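Local coordinates for Iron(III) ABC transporter, periplasmic iron-compound-binding protein (Vibrio cholerae, PDB 5GGY) that probably captures ferric siderophores, desferal among them, in the periplasm and delivers them to an ABC transporter for iron uptake, at residues 165-170 against 220-225; 175-180 against 203-208; 250-255 against 268-273; 161-166 against 192-197. One frame throughout, in Å; residues are numbered along the deposited sequence.

Contact 1: 165-170 against 220-225; sequences LRFANP and VLYFLP
F167 turns the edge of its ring onto one face of the Y222 ring, where F167 CE2 stands 3.7 Å from Y222 CG near the rim of that face. The two rings form a T-shaped pair with centroids 5.4 Å apart and planes at 66°. The phenol end of Y222 is held by E229, and F167 also stacks with F226. R166, one residue earlier, runs extended from CG to NE and lays a face of its guanidinium over the CB of F223, 3.4 Å from R166 NH2, the two side chains crossing at a slant. Strands 161-167 and 219-223 run parallel here, neighbours in the mixed sheet of this family 8 solute-binding protein, with L165 paired to Y222. N of L165 donates to O of L221 (3.0 Å) and N of F223 donates to O of L165 (3.1 Å), two bonds that straddle Y222. L165 sets its CG between backbone N and carbonyl carbon (chi1 61°), which spreads its two methyls along the neighbouring strand: L165 CD1 meets V220 CG1 at 3.6 Å and L165 CD2 meets Y222 CB at 3.7 Å. The short strand segments 165-167 and 220-223 cross at 56°, with one direct bridge, and beyond it waters span the gap. One water accepts from R166 NH2 in the guanidinium plane and donates to the carbonyls of F223 and P225, while another links F167 N to F223 O. NE of R166 goes to the hydroxyl of Y176 and NH1 to S257.

Contact 2: 175-180 against 203-208; sequences LYTENS and GIVQKR
L175 and V205 form a hydrogen-bonded antiparallel pair, and Y176 with I204 the adjoining non-hydrogen-bonded one, joining strands 172-176 and 204-208 of the mixed sheet. The backbone bonds run from L175 N to V205 O and from V205 N to L175 O, both 2.9 Å. A third, from T177 N to G203 O (2.8 Å), is straight at the hydrogen but comes from well above the carbonyl plane. Apolar contacts alternate between the faces. On one, the I204 methyl CG2 lies alongside the Y176 ring, 3.5 Å from CE1, while the tyrosine hydroxyl is held by R166. On the other, L175 CD1 crosses K207 at about a right angle and rests on CG at 3.6 Å; the lysine then bends at chi2 (-63°) and carries its amine away. T177 CG2 packs beside V205 CG1 on this face. Past the strand, T177 to S180 makes a type I turn that closes round G203, whose phi is positive and whose CA lies close to N179 OD1. S180 stands at the N-cap of helix 181-188, and T177 O receives both its backbone N and its OG, the hydroxyl arriving in the carbonyl plane on a lone pair.

Contact 3: 250-255 against 268-273; sequences NSVRPV and AEAITE
R253 starts with CG between its backbone N and carbonyl carbon (chi1 60°) and then stays extended to NE, which carries the guanidinium over A270 to E273. The glutamate comes to meet it with CG opposite its own backbone N (chi1 164°) and an extended chain, and the two side chains cross at about a right angle. Their salt bridge runs through NE of R253, which donates to OE1 of E273 at 3.0 Å with an angle of 159°. The oxygen lies near the guanidinium plane, yet the N-H reaches it from above the carboxylate plane. A270 CB sits under one face of the same guanidinium, toward its rim, and also touches R253 CG at 3.8 Å. The aliphatic arm and charged head of the arginine therefore lie over the A270 methyl. V252 CG1 presses on A270 CB at 3.6 Å, and V255 CG2 joins it at 3.7 Å, which leaves A270 buried among three residues of 250-255. A water bridges the two backbones: it accepts from R253 N at 3.3 Å and donates to A270 O at 2.6 Å. E269, beside the guanidinium but beyond salt-bridge distance, has its carboxylate taken by R143 of helix 130-154. Strand 249-252, at the end of the mixed sheet next to 219-223, is thus covered by the C-terminal helix 262-276, the strand-against-helix layering of an alpha/beta lobe in a periplasmic binding protein.

Contact 4: 161-166 against 192-197; sequences AVVTLR and SSALPQ
A161 and S192 face each other as a parallel pair where the short strand 192-193 joins the start of strand 161-167 in the mixed sheet of this periplasmic binding protein. S192 places OG between its backbone N and carbonyl carbon (chi1 47°), which turns the hydroxyl back over the alanine, 3.7 Å from A161 CB. That methyl is also met by A194, whose CB lies 3.9 Å away. Two residues on, V163 meets A194 and L195. Its CG2 is the branch opposite the backbone N, while CG1 occupies the position between N and carbonyl carbon (chi1 57°). V163 CG2 consequently runs side by side with L195, pointing the same way and touching L195 CB at 4.0 Å, as V163 CB approaches the A194 methyl. V162 directs its branches to the other face, toward L186 of helix 181-188, and only its CB comes near the partner, at the S192 carbonyl. S193 also turns away from strand 161-167, and its OG is hydrogen-bonded to Q183 of that helix. The short strand ends after S193. Two backbone bonds fix the pairing, both on V162. The one from A194 N to V162 O is weak at 3.2 Å, whereas V162 N points almost straight at S192 O, 2.7 Å away with an N-H...O angle of 174°.

How the contacts relate
All four contacts reach one mixed sheet, and so lie in one lobe of the periplasmic binding protein. Contacts 1 and 4 share strand 161-167 and the residues L165 and R166, pairing it with 219-223 and 192-193, their centres about 12 Å apart. Contact 2 adds strand 204-208 beyond 172-176, its centre about 9 Å from that of contact 4. Contact 3 lies past 219-223, where strand 249-252 meets helix 262-276; its centre is about 17 Å from that of contact 2, and the two do not touch. Along the chain, contacts 2 and 4 interleave, contact 2 falls between the segments of contact 1, and contact 3 closes last. R166 bonds Y176 and, weakly, V255, touching both strand 172-176 and the loop after 249-252.

Contact 1: 165-170 against 220-225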
# COMPACT_ATOMS: atom_id res chain seq x y z
N LEU A 165 -18.41 -0.99 15.50
CA LEU A 165 -18.42 -0.29 16.78
C LEU A 165 -17.87 -1.12 17.93
O LEU A 165 -17.66 -2.32 17.82
CB LEU A 165 -19.85 0.20 17.12
CG LEU A 165 -21.09 -0.68 17.31
CD1 LEU A 165 -21.41 -1.52 16.08
CD2 LEU A 165 -21.03 -1.56 18.56
N ARG A 166 -17.62 -0.43 19.04
CA ARG A 166 -17.38 -1.07 20.33
C ARG A 166 -18.43 -0.56 21.31
O ARG A 166 -18.96 0.54 21.14
CB ARG A 166 -15.97 -0.78 20.86
CG ARG A 166 -14.84 -1.40 20.05
CD ARG A 166 -13.50 -1.15 20.74
NE ARG A 166 -12.37 -1.52 19.89
CZ ARG A 166 -11.73 -2.68 19.96
NH1 ARG A 166 -10.70 -2.93 19.15
NH2 ARG A 166 -12.10 -3.59 20.85
N PHE A 167 -18.73 -1.35 22.33
CA PHE A 167 -19.68 -0.94 23.35
C PHE A 167 -19.02 -0.10 24.44
O PHE A 167 -18.05 -0.53 25.06
CB PHE A 167 -20.35 -2.16 23.99
CG PHE A 167 -21.40 -2.79 23.14
CD1 PHE A 167 -22.67 -2.24 23.03
CD2 PHE A 167 -21.13 -3.95 22.44
CE1 PHE A 167 -23.64 -2.83 22.24
CE2 PHE A 167 -22.09 -4.54 21.65
CZ PHE A 167 -23.35 -3.98 21.55
N ALA A 168 -19.53 1.11 24.66
CA ALA A 168 -19.09 1.93 25.78
C ALA A 168 -19.69 1.35 27.05
O ALA A 168 -19.04 1.26 28.09
CB ALA A 168 -19.52 3.37 25.60
N ASN A 169 -20.94 0.95 26.93
CA ASN A 169 -21.67 0.26 27.98
C ASN A 169 -22.89 -0.38 27.31
O ASN A 169 -23.06 -0.23 26.11
CB ASN A 169 -22.05 1.23 29.11
CG ASN A 169 -22.93 2.36 28.65
OD1 ASN A 169 -24.12 2.17 28.36
ND2 ASN A 169 -22.37 3.56 28.60
N PRO A 170 -23.72 -1.10 28.07
CA PRO A 170 -24.87 -1.75 27.42
C PRO A 170 -25.85 -0.80 26.73
O PRO A 170 -26.68 -1.28 25.97
CB PRO A 170 -25.54 -2.48 28.57
CG PRO A 170 -24.43 -2.81 29.48
CD PRO A 170 -23.51 -1.63 29.43
N VAL A 220 -24.18 -5.36 11.43
CA VAL A 220 -23.55 -4.68 12.55
C VAL A 220 -22.48 -5.56 13.18
O VAL A 220 -22.75 -6.69 13.60
CB VAL A 220 -24.59 -4.30 13.63
CG1 VAL A 220 -23.90 -3.89 14.92
CG2 VAL A 220 -25.49 -3.19 13.12
N LEU A 221 -21.25 -5.05 13.24
CA LEU A 221 -20.14 -5.78 13.83
C LEU A 221 -19.59 -5.06 15.05
O LEU A 221 -19.34 -3.85 15.00
CB LEU A 221 -19.02 -5.98 12.80
CG LEU A 221 -19.35 -6.80 11.55
CD1 LEU A 221 -18.17 -6.84 10.60
CD2 LEU A 221 -19.77 -8.21 11.94
N TYR A 222 -19.42 -5.78 16.16
CA TYR A 222 -18.85 -5.20 17.36
C TYR A 222 -17.62 -5.97 17.83
O TYR A 222 -17.62 -7.20 17.84
CB TYR A 222 -19.89 -5.11 18.48
CG TYR A 222 -20.46 -6.43 18.95
CD1 TYR A 222 -19.89 -7.11 20.03
CD2 TYR A 222 -21.56 -7.00 18.33
CE1 TYR A 222 -20.41 -8.31 20.47
CE2 TYR A 222 -22.09 -8.21 18.76
CZ TYR A 222 -21.50 -8.86 19.83
OH TYR A 222 -22.02 -10.06 20.26
N PHE A 223 -16.58 -5.24 18.22
CA PHE A 223 -15.30 -5.84 18.57
C PHE A 223 -15.26 -6.37 20.00
O PHE A 223 -15.70 -5.71 20.94
CB PHE A 223 -14.17 -4.83 18.39
CG PHE A 223 -13.92 -4.44 16.96
CD1 PHE A 223 -13.39 -5.35 16.06
CD2 PHE A 223 -14.20 -3.16 16.51
CE1 PHE A 223 -13.16 -4.99 14.75
CE2 PHE A 223 -13.97 -2.80 15.21
CZ PHE A 223 -13.45 -3.72 14.32
N LEU A 224 -14.72 -7.58 20.15
CA LEU A 224 -14.42 -8.13 21.46
C LEU A 224 -13.06 -7.59 21.91
O LEU A 224 -12.25 -7.18 21.08
CB LEU A 224 -14.42 -9.66 21.41
CG LEU A 224 -15.77 -10.31 21.07
CD1 LEU A 224 -15.64 -11.82 21.00
CD2 LEU A 224 -16.83 -9.91 22.08
N PRO A 225 -12.80 -7.57 23.23
CA PRO A 225 -13.65 -8.04 24.33
C PRO A 225 -14.69 -7.03 24.79
O PRO A 225 -14.47 -5.82 24.72
CB PRO A 225 -12.64 -8.31 25.44
CG PRO A 225 -11.58 -7.29 25.21
CD PRO A 225 -11.48 -7.13 23.71
O HOH W 1 -14.20 -3.87 23.04
O HOH W 2 -17.52 -3.76 22.27

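Contact 2: 175-180 against 203-208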
# COMPACT_ATOMS: atom_id res chain seq x y z
N LEU A 175 -19.25 4.37 17.64
CA LEU A 175 -19.25 4.16 16.20
C LEU A 175 -17.94 4.60 15.58
O LEU A 175 -17.45 5.69 15.86
CB LEU A 175 -20.41 4.91 15.53
CG LEU A 175 -21.83 4.42 15.82
CD1 LEU A 175 -22.84 5.26 15.07
CD2 LEU A 175 -21.97 2.95 15.45
N TYR A 176 -17.36 3.76 14.73
CA TYR A 176 -16.10 4.10 14.08
C TYR A 176 -16.34 4.99 12.86
O TYR A 176 -17.15 4.67 11.99
CB TYR A 176 -15.33 2.83 13.69
CG TYR A 176 -14.67 2.21 14.89
CD1 TYR A 176 -13.45 2.69 15.36
CD2 TYR A 176 -15.27 1.17 15.58
CE1 TYR A 176 -12.85 2.13 16.47
CE2 TYR A 176 -14.68 0.61 16.69
CZ TYR A 176 -13.46 1.09 17.13
OH TYR A 176 -12.86 0.54 18.24
N THR A 177 -15.63 6.11 12.83
CA THR A 177 -15.90 7.17 11.87
C THR A 177 -15.05 7.07 10.60
O THR A 177 -14.31 6.11 10.41
CB THR A 177 -15.67 8.55 12.51
OG1 THR A 177 -14.27 8.74 12.77
CG2 THR A 177 -16.43 8.66 13.83
N GLU A 178 -15.16 8.09 9.75
CA GLU A 178 -14.54 8.08 8.43
C GLU A 178 -13.02 8.00 8.48
O GLU A 178 -12.39 7.39 7.62
CB GLU A 178 -14.96 9.34 7.65
CG GLU A 178 -14.44 9.39 6.22
CD GLU A 178 -14.79 10.69 5.52
OE1 GLU A 178 -14.53 10.80 4.31
OE2 GLU A 178 -15.33 11.60 6.19
N ASN A 179 -12.43 8.62 9.50
CA ASN A 179 -10.97 8.66 9.62
C ASN A 179 -10.41 7.52 10.47
O ASN A 179 -9.23 7.52 10.81
CB ASN A 179 -10.54 10.00 10.21
CG ASN A 179 -11.11 10.24 11.59
OD1 ASN A 179 -12.16 9.71 11.94
ND2 ASN A 179 -10.40 11.03 12.39
N SER A 180 -11.27 6.56 10.81
CA SER A 180 -10.84 5.44 11.64
C SER A 180 -10.19 4.34 10.81
O SER A 180 -10.25 4.36 9.58
CB SER A 180 -12.04 4.86 12.41
OG SER A 180 -12.99 4.29 11.53
N GLY A 203 -11.03 8.18 15.84
CA GLY A 203 -11.93 7.64 14.83
C GLY A 203 -13.21 7.08 15.44
O GLY A 203 -13.75 6.10 14.93
N ILE A 204 -13.69 7.69 16.52
CA ILE A 204 -14.89 7.22 17.19
C ILE A 204 -15.83 8.35 17.60
O ILE A 204 -15.39 9.43 17.97
CB ILE A 204 -14.56 6.38 18.45
CG1 ILE A 204 -13.64 7.16 19.38
CG2 ILE A 204 -13.94 5.05 18.07
CD1 ILE A 204 -13.45 6.52 20.73
N VAL A 205 -17.13 8.08 17.54
CA VAL A 205 -18.13 8.99 18.09
C VAL A 205 -19.09 8.17 18.95
O VAL A 205 -19.46 7.05 18.60
CB VAL A 205 -18.89 9.76 16.99
CG1 VAL A 205 -19.66 8.81 16.07
CG2 VAL A 205 -19.82 10.80 17.61
N GLN A 206 -19.49 8.73 20.08
CA GLN A 206 -20.33 8.00 21.02
C GLN A 206 -21.81 8.21 20.74
O GLN A 206 -22.28 9.34 20.61
CB GLN A 206 -20.00 8.40 22.46
CG GLN A 206 -20.66 7.51 23.49
CD GLN A 206 -20.18 7.79 24.90
OE1 GLN A 206 -19.26 8.58 25.11
NE2 GLN A 206 -20.80 7.14 25.88
N LYS A 207 -22.54 7.10 20.64
CA LYS A 207 -23.97 7.13 20.36
C LYS A 207 -24.77 6.32 21.37
O LYS A 207 -24.26 5.36 21.95
CB LYS A 207 -24.25 6.60 18.95
CG LYS A 207 -23.69 7.46 17.83
CD LYS A 207 -24.33 8.83 17.82
CE LYS A 207 -23.85 9.66 16.64
NZ LYS A 207 -24.41 11.04 16.67
N ARG A 208 -26.02 6.72 21.58
CA ARG A 208 -26.97 5.90 22.33
C ARG A 208 -27.20 4.62 21.55
O ARG A 208 -27.17 4.63 20.31
CB ARG A 208 -28.29 6.64 22.54
CG ARG A 208 -28.15 8.01 23.19
CD ARG A 208 -29.51 8.70 23.30
NE ARG A 208 -30.18 8.78 22.01
CZ ARG A 208 -30.13 9.83 21.20
NH1 ARG A 208 -29.44 10.91 21.54
NH2 ARG A 208 -30.78 9.81 20.04

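Contact 3: 250-255 against 268-273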
# COMPACT_ATOMS: atom_id res chain seq x y z
N ASN A 250 -22.89 -9.72 14.35
CA ASN A 250 -21.91 -10.68 14.85
C ASN A 250 -20.79 -10.02 15.63
O ASN A 250 -20.50 -8.84 15.45
CB ASN A 250 -21.33 -11.50 13.69
CG ASN A 250 -20.63 -12.75 14.16
OD1 ASN A 250 -20.74 -13.14 15.32
ND2 ASN A 250 -19.92 -13.41 13.25
N SER A 251 -20.17 -10.78 16.52
CA SER A 251 -19.03 -10.29 17.29
C SER A 251 -17.74 -10.51 16.52
O SER A 251 -17.61 -11.47 15.77
CB SER A 251 -18.96 -10.98 18.66
OG SER A 251 -18.71 -12.37 18.51
N VAL A 252 -16.78 -9.60 16.70
CA VAL A 252 -15.49 -9.73 16.05
C VAL A 252 -14.40 -10.00 17.08
O VAL A 252 -14.29 -9.29 18.08
CB VAL A 252 -15.14 -8.46 15.24
CG1 VAL A 252 -13.84 -8.66 14.48
CG2 VAL A 252 -16.27 -8.11 14.28
N ARG A 253 -13.59 -11.03 16.83
CA ARG A 253 -12.52 -11.41 17.74
C ARG A 253 -11.55 -10.25 17.96
O ARG A 253 -11.35 -9.44 17.05
CB ARG A 253 -11.78 -12.65 17.20
CG ARG A 253 -11.13 -12.47 15.84
CD ARG A 253 -10.41 -13.75 15.43
NE ARG A 253 -9.87 -13.66 14.08
CZ ARG A 253 -8.66 -13.20 13.78
NH1 ARG A 253 -7.85 -12.79 14.75
NH2 ARG A 253 -8.26 -13.16 12.52
N PRO A 254 -10.96 -10.17 19.16
CA PRO A 254 -10.13 -9.03 19.59
C PRO A 254 -9.08 -8.56 18.58
O PRO A 254 -8.09 -9.25 18.34
CB PRO A 254 -9.46 -9.56 20.86
CG PRO A 254 -10.44 -10.53 21.41
CD PRO A 254 -11.09 -11.18 20.23
N VAL A 255 -9.33 -7.40 17.99
CA VAL A 255 -8.34 -6.72 17.15
C VAL A 255 -8.32 -5.25 17.51
O VAL A 255 -9.35 -4.58 17.47
CB VAL A 255 -8.64 -6.87 15.65
CG1 VAL A 255 -7.62 -6.09 14.85
CG2 VAL A 255 -8.62 -8.34 15.24
N ALA A 268 -9.07 -6.68 8.93
CA ALA A 268 -9.67 -7.13 7.68
C ALA A 268 -10.03 -8.61 7.72
O ALA A 268 -11.09 -9.01 7.25
CB ALA A 268 -8.74 -6.85 6.52
N GLU A 269 -9.14 -9.42 8.29
CA GLU A 269 -9.35 -10.86 8.38
C GLU A 269 -10.42 -11.22 9.41
O GLU A 269 -11.25 -12.09 9.18
CB GLU A 269 -8.04 -11.58 8.72
CG GLU A 269 -6.97 -11.45 7.64
CD GLU A 269 -5.71 -12.23 7.96
OE1 GLU A 269 -5.35 -12.30 9.16
OE2 GLU A 269 -5.08 -12.76 7.03
N ALA A 270 -10.40 -10.53 10.55
CA ALA A 270 -11.34 -10.78 11.62
C ALA A 270 -12.74 -10.33 11.23
O ALA A 270 -13.73 -11.01 11.50
CB ALA A 270 -10.90 -10.09 12.90
N ILE A 271 -12.82 -9.16 10.59
CA ILE A 271 -14.08 -8.63 10.11
C ILE A 271 -14.67 -9.53 9.02
O ILE A 271 -15.86 -9.84 9.05
CB ILE A 271 -13.91 -7.19 9.57
CG1 ILE A 271 -13.78 -6.20 10.73
CG2 ILE A 271 -15.08 -6.81 8.67
CD1 ILE A 271 -13.50 -4.78 10.30
N THR A 272 -13.83 -9.95 8.08
CA THR A 272 -14.24 -10.87 7.02
C THR A 272 -14.79 -12.16 7.62
O THR A 272 -15.86 -12.63 7.24
CB THR A 272 -13.08 -11.20 6.07
OG1 THR A 272 -12.68 -10.02 5.36
CG2 THR A 272 -13.49 -12.27 5.08
N GLU A 273 -14.04 -12.72 8.56
CA GLU A 273 -14.43 -13.94 9.26
C GLU A 273 -15.80 -13.82 9.93
O GLU A 273 -16.64 -14.71 9.79
CB GLU A 273 -13.36 -14.30 10.30
CG GLU A 273 -13.81 -15.30 11.34
CD GLU A 273 -12.76 -15.51 12.41
OE1 GLU A 273 -11.58 -15.24 12.14
OE2 GLU A 273 -13.13 -15.93 13.53
O HOH W 3 -13.77 -12.27 13.83

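Contact 4: 161-166 against 192-197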
# COMPACT_ATOMS: atom_id res chain seq x y z
N ALA A 161 -23.80 -3.22 3.30
CA ALA A 161 -23.35 -2.08 4.10
C ALA A 161 -23.05 -2.52 5.52
O ALA A 161 -23.83 -3.25 6.13
CB ALA A 161 -24.40 -0.98 4.09
N VAL A 162 -21.91 -2.08 6.05
CA VAL A 162 -21.46 -2.51 7.37
C VAL A 162 -21.16 -1.32 8.28
O VAL A 162 -20.54 -0.34 7.86
CB VAL A 162 -20.19 -3.39 7.27
CG1 VAL A 162 -19.71 -3.80 8.66
CG2 VAL A 162 -20.46 -4.62 6.42
N VAL A 163 -21.62 -1.41 9.52
CA VAL A 163 -21.22 -0.45 10.54
C VAL A 163 -20.43 -1.17 11.63
O VAL A 163 -20.79 -2.27 12.06
CB VAL A 163 -22.44 0.29 11.15
CG1 VAL A 163 -23.44 -0.69 11.73
CG2 VAL A 163 -22.00 1.30 12.20
N THR A 164 -19.33 -0.55 12.06
CA THR A 164 -18.47 -1.14 13.08
C THR A 164 -18.48 -0.31 14.36
O THR A 164 -18.53 0.91 14.31
CB THR A 164 -17.03 -1.27 12.57
OG1 THR A 164 -16.14 -1.38 13.69
CG2 THR A 164 -16.64 -0.04 11.75
N LEU A 165 -18.41 -0.99 15.50
CA LEU A 165 -18.42 -0.29 16.78
C LEU A 165 -17.87 -1.12 17.93
O LEU A 165 -17.66 -2.32 17.82
CB LEU A 165 -19.85 0.20 17.12
CG LEU A 165 -21.09 -0.68 17.31
CD1 LEU A 165 -21.41 -1.52 16.08
CD2 LEU A 165 -21.03 -1.56 18.56
N ARG A 166 -17.62 -0.43 19.04
CA ARG A 166 -17.38 -1.07 20.33
C ARG A 166 -18.43 -0.56 21.31
O ARG A 166 -18.96 0.54 21.14
CB ARG A 166 -15.97 -0.78 20.86
CG ARG A 166 -14.84 -1.40 20.05
CD ARG A 166 -13.50 -1.15 20.74
NE ARG A 166 -12.37 -1.52 19.89
CZ ARG A 166 -11.73 -2.68 19.96
NH1 ARG A 166 -10.70 -2.93 19.15
NH2 ARG A 166 -12.10 -3.59 20.85
N SER A 192 -19.40 -1.07 2.10
CA SER A 192 -19.88 0.30 2.28
C SER A 192 -20.31 0.52 3.73
O SER A 192 -20.48 -0.43 4.49
CB SER A 192 -21.02 0.60 1.32
OG SER A 192 -21.99 -0.44 1.32
N SER A 193 -20.50 1.78 4.10
CA SER A 193 -20.86 2.13 5.47
C SER A 193 -22.37 2.19 5.66
O SER A 193 -23.07 2.85 4.89
CB SER A 193 -20.22 3.46 5.87
OG SER A 193 -18.83 3.46 5.61
N ALA A 194 -22.87 1.52 6.69
CA ALA A 194 -24.30 1.51 6.98
C ALA A 194 -24.70 2.78 7.72
O ALA A 194 -25.82 3.28 7.56
CB ALA A 194 -24.68 0.29 7.79
N LEU A 195 -23.77 3.31 8.52
CA LEU A 195 -24.03 4.51 9.30
C LEU A 195 -22.80 5.40 9.33
O LEU A 195 -22.11 5.48 10.36
CB LEU A 195 -24.46 4.13 10.72
CG LEU A 195 -25.45 5.06 11.43
CD1 LEU A 195 -26.73 5.20 10.61
CD2 LEU A 195 -25.76 4.54 12.82
N PRO A 196 -22.51 6.08 8.21
CA PRO A 196 -21.30 6.89 8.04
C PRO A 196 -21.20 8.03 9.05
O PRO A 196 -22.21 8.66 9.37
CB PRO A 196 -21.43 7.43 6.61
CG PRO A 196 -22.89 7.38 6.32
CD PRO A 196 -23.40 6.17 7.04
N GLN A 197 -19.99 8.29 9.54
CA GLN A 197 -19.78 9.29 10.57
C GLN A 197 -18.64 10.25 10.23
O GLN A 197 -17.65 9.85 9.62
CB GLN A 197 -19.48 8.60 11.91
CG GLN A 197 -20.59 7.70 12.42
CD GLN A 197 -21.83 8.48 12.84
OE1 GLN A 197 -21.73 9.62 13.29
NE2 GLN A 197 -23.00 7.86 12.70